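Local coordinates for protein deoxyribose-phosphate aldolase (Toxoplasma gondii, PDB 4EIV) that belongs to the deoxyribose-phosphate aldolase family of TIM-barrel enzymes and folds as a closed eight-stranded parallel beta barrel ringed by helices, at residues I50-A56 and R280-E284. Numbering follows the deposited sequence.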
ATOM      1  N   ILE A  50       7.192 -14.053  17.562  1.00 33.71           N
ATOM      2  CA  ILE A  50       7.821 -13.527  16.335  1.00 32.68           C
ATOM      3  C   ILE A  50       6.763 -12.784  15.486  1.00 31.18           C
ATOM      4  O   ILE A  50       7.045 -11.742  14.910  1.00 31.24           O
ATOM      5  CB  ILE A  50       8.551 -14.608  15.524  1.00 32.81           C
ATOM      6  CG1 ILE A  50       9.612 -15.289  16.395  1.00 35.75           C
ATOM      7  CG2 ILE A  50       9.153 -14.007  14.246  1.00 32.93           C
ATOM      8  CD1 ILE A  50      10.647 -14.354  16.994  1.00 39.93           C
ATOM      9  N   ALA A  51       5.536 -13.298  15.455  1.00 30.41           N
ATOM     10  CA  ALA A  51       4.442 -12.624  14.753  1.00 29.53           C
ATOM     11  C   ALA A  51       4.175 -11.214  15.297  1.00 30.46           C
ATOM     12  O   ALA A  51       4.018 -10.261  14.535  1.00 29.98           O
ATOM     13  CB  ALA A  51       3.145 -13.465  14.858  1.00 29.54           C
ATOM     14  N   ALA A  52       4.193 -11.084  16.623  1.00 31.17           N
ATOM     15  CA  ALA A  52       3.823  -9.845  17.287  1.00 32.31           C
ATOM     16  C   ALA A  52       4.943  -8.838  17.509  1.00 32.84           C
ATOM     17  O   ALA A  52       4.658  -7.724  17.925  1.00 34.36           O
ATOM     18  CB  ALA A  52       3.135 -10.158  18.628  1.00 33.17           C
ATOM     19  N   LYS A  53       6.191  -9.216  17.242  1.00 32.87           N
ATOM     20  CA  LYS A  53       7.330  -8.309  17.403  1.00 34.27           C
ATOM     21  C   LYS A  53       7.156  -7.118  16.463  1.00 33.67           C
ATOM     22  O   LYS A  53       6.740  -7.283  15.321  1.00 32.29           O
ATOM     23  CB  LYS A  53       8.636  -9.039  17.080  1.00 34.62           C
ATOM     24  CG  LYS A  53       9.906  -8.226  17.354  1.00 38.20           C
ATOM     25  CD  LYS A  53      11.153  -9.089  17.125  1.00 41.94           C
ATOM     26  CE  LYS A  53      12.449  -8.419  17.586  1.00 46.46           C
ATOM     27  NZ  LYS A  53      12.752  -7.157  16.884  1.00 48.86           N
ATOM     28  N   ASP A  54       7.525  -5.933  16.925  1.00 35.36           N
ATOM     29  CA  ASP A  54       7.333  -4.720  16.143  1.00 36.15           C
ATOM     30  C   ASP A  54       8.260  -4.727  14.906  1.00 34.80           C
ATOM     31  O   ASP A  54       9.453  -4.979  15.032  1.00 35.69           O
ATOM     32  CB  ASP A  54       7.612  -3.526  17.068  1.00 38.45           C
ATOM     33  CG  ASP A  54       7.157  -2.190  16.500  1.00 42.77           C
ATOM     34  OD1 ASP A  54       7.060  -2.033  15.281  1.00 46.89           O
ATOM     35  OD2 ASP A  54       6.945  -1.254  17.311  1.00 49.47           O
ATOM     36  N   PRO A  55       7.718  -4.507  13.693  1.00 33.37           N
ATOM     37  CA  PRO A  55       6.322  -4.289  13.318  1.00 32.61           C
ATOM     38  C   PRO A  55       5.560  -5.611  13.217  1.00 31.02           C
ATOM     39  O   PRO A  55       5.992  -6.548  12.546  1.00 30.42           O
ATOM     40  CB  PRO A  55       6.437  -3.625  11.947  1.00 32.20           C
ATOM     41  CG  PRO A  55       7.670  -4.180  11.379  1.00 32.63           C
ATOM     42  CD  PRO A  55       8.616  -4.296  12.538  1.00 33.39           C
ATOM     43  N   ALA A  56       4.419  -5.661  13.881  1.00 31.62           N
ATOM     44  CA  ALA A  56       3.626  -6.876  13.914  1.00 30.02           C
ATOM     45  C   ALA A  56       3.052  -7.230  12.558  1.00 29.18           C
ATOM     46  O   ALA A  56       2.706  -6.354  11.753  1.00 29.52           O
ATOM     47  CB  ALA A  56       2.486  -6.729  14.901  1.00 30.97           C
ATOM     48  N   ARG A 280      11.353 -11.457   8.806  1.00 31.11           N
ATOM     49  CA  ARG A 280      11.702 -10.576   9.905  1.00 32.76           C
ATOM     50  C   ARG A 280      13.211 -10.353   9.985  1.00 33.17           C
ATOM     51  O   ARG A 280      13.669  -9.219  10.206  1.00 33.99           O
ATOM     52  CB  ARG A 280      11.096 -11.047  11.228  1.00 34.87           C
ATOM     53  CG  ARG A 280      11.054  -9.893  12.190  1.00 36.91           C
ATOM     54  CD  ARG A 280      10.266 -10.139  13.423  1.00 36.16           C
ATOM     55  NE  ARG A 280       8.809 -10.213  13.290  1.00 31.90           N
ATOM     56  CZ  ARG A 280       7.992  -9.189  13.036  1.00 29.55           C
ATOM     57  NH1 ARG A 280       8.445  -7.982  12.688  1.00 30.43           N
ATOM     58  NH2 ARG A 280       6.697  -9.396  13.061  1.00 29.79           N
ATOM     59  N   ASP A 281      13.995 -11.407   9.768  1.00 33.51           N
ATOM     60  CA  ASP A 281      15.448 -11.280   9.756  1.00 35.03           C
ATOM     61  C   ASP A 281      15.905 -10.300   8.674  1.00 33.88           C
ATOM     62  O   ASP A 281      16.803  -9.480   8.893  1.00 34.88           O
ATOM     63  CB  ASP A 281      16.114 -12.653   9.592  1.00 35.90           C
ATOM     64  CG  ASP A 281      15.953 -13.545  10.842  1.00 39.57           C
ATOM     65  OD1 ASP A 281      15.425 -13.081  11.883  1.00 41.33           O
ATOM     66  OD2 ASP A 281      16.350 -14.724  10.782  1.00 42.16           O
ATOM     67  N   CYS A 282      15.271 -10.378   7.510  0.50 32.45           N
ATOM     68  CA  CYS A 282      15.602  -9.505   6.402  0.50 31.91           C
ATOM     69  C   CYS A 282      15.284  -8.052   6.751  0.50 31.58           C
ATOM     70  O   CYS A 282      16.131  -7.169   6.607  0.50 32.53           O
ATOM     71  CB  CYS A 282      14.831  -9.927   5.158  0.50 30.82           C
ATOM     72  SG  CYS A 282      15.242  -8.950   3.697  0.50 31.82           S
ATOM     73  N   TYR A 283      14.062  -7.803   7.207  1.00 30.82           N
ATOM     74  CA  TYR A 283      13.664  -6.458   7.576  1.00 30.72           C
ATOM     75  C   TYR A 283      14.533  -5.844   8.666  1.00 32.01           C
ATOM     76  O   TYR A 283      14.920  -4.663   8.582  1.00 31.72           O
ATOM     77  CB  TYR A 283      12.205  -6.400   8.021  1.00 29.69           C
ATOM     78  CG  TYR A 283      11.889  -5.066   8.622  1.00 30.98           C
ATOM     79  CD1 TYR A 283      11.868  -3.925   7.831  1.00 30.26           C
ATOM     80  CD2 TYR A 283      11.687  -4.922   9.996  1.00 30.54           C
ATOM     81  CE1 TYR A 283      11.630  -2.678   8.376  1.00 29.92           C
ATOM     82  CE2 TYR A 283      11.442  -3.671  10.556  1.00 31.86           C
ATOM     83  CZ  TYR A 283      11.418  -2.552   9.734  1.00 31.02           C
ATOM     84  OH  TYR A 283      11.152  -1.318  10.254  1.00 32.77           O
ATOM     85  N   GLU A 284      14.878  -6.652   9.664  1.00 33.11           N
ATOM     86  CA  GLU A 284      15.686  -6.163  10.779  1.00 34.80           C
ATOM     87  C   GLU A 284      17.101  -5.754  10.378  1.00 35.55           C
ATOM     88  O   GLU A 284      17.780  -5.094  11.148  1.00 36.57           O
ATOM     89  CB  GLU A 284      15.679  -7.173  11.932  1.00 36.20           C
ATOM     90  CG  GLU A 284      14.322  -7.211  12.633  1.00 37.89           C
ATOM     91  CD  GLU A 284      14.208  -8.272  13.700  1.00 41.54           C
ATOM     92  OE1 GLU A 284      15.187  -9.026  13.913  1.00 46.52           O
ATOM     93  OE2 GLU A 284      13.130  -8.345  14.337  1.00 43.60           O
TER
HETATM   94  O   HOH W   1      11.016  -6.847  13.222  1.00 40.46           O
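Arg280 reaches from helix 273-284 into the end of helix 41-52 and the turn that follows it, where it grips backbone carbonyls. Its NH1 and NH2 close end-on around Pro55 O, NH1 at 2.8 Å and NH2 at 3.0 Å; the oxygen lies in the guanidinium plane, while both nitrogens approach it from one face of the carbonyl, well out of its plane. Ile50 O takes two weak bonds along another edge, from Arg280 NE at 2.8 Å and from Arg280 NH2. The backbone of Lys53 lies over one face of the guanidinium, Lys53 O 3.1 Å from Arg280 NH2 at an angle too poor for a bond. Extended through chi1 and chi2, the arginine chain bends at chi3 (-71°), which turns the guanidinium into this position.

Farther out, Lys53 NZ forms a salt bridge with Glu284 OE2 (2.8 Å), met from above the carboxylate plane. The same OE2 accepts a hydrogen bond from a water that also donates to Asp54 O and accepts from Arg280 NH1. Beside it, Pro55, which follows a cis peptide bond, sets its CD 3.5 Å from Tyr283 CE2; both side chains also touch Arg24 of helix 17-27, and Tyr283 packs on Met251 of the second subunit.

The last helix of the TIM barrel is thus tied to the turn between helix 41-52 and strand 59-62. With Arg280 buried, the carbonyl dipoles, and more distantly the water-linked carboxylate, probably stabilise its positive charge.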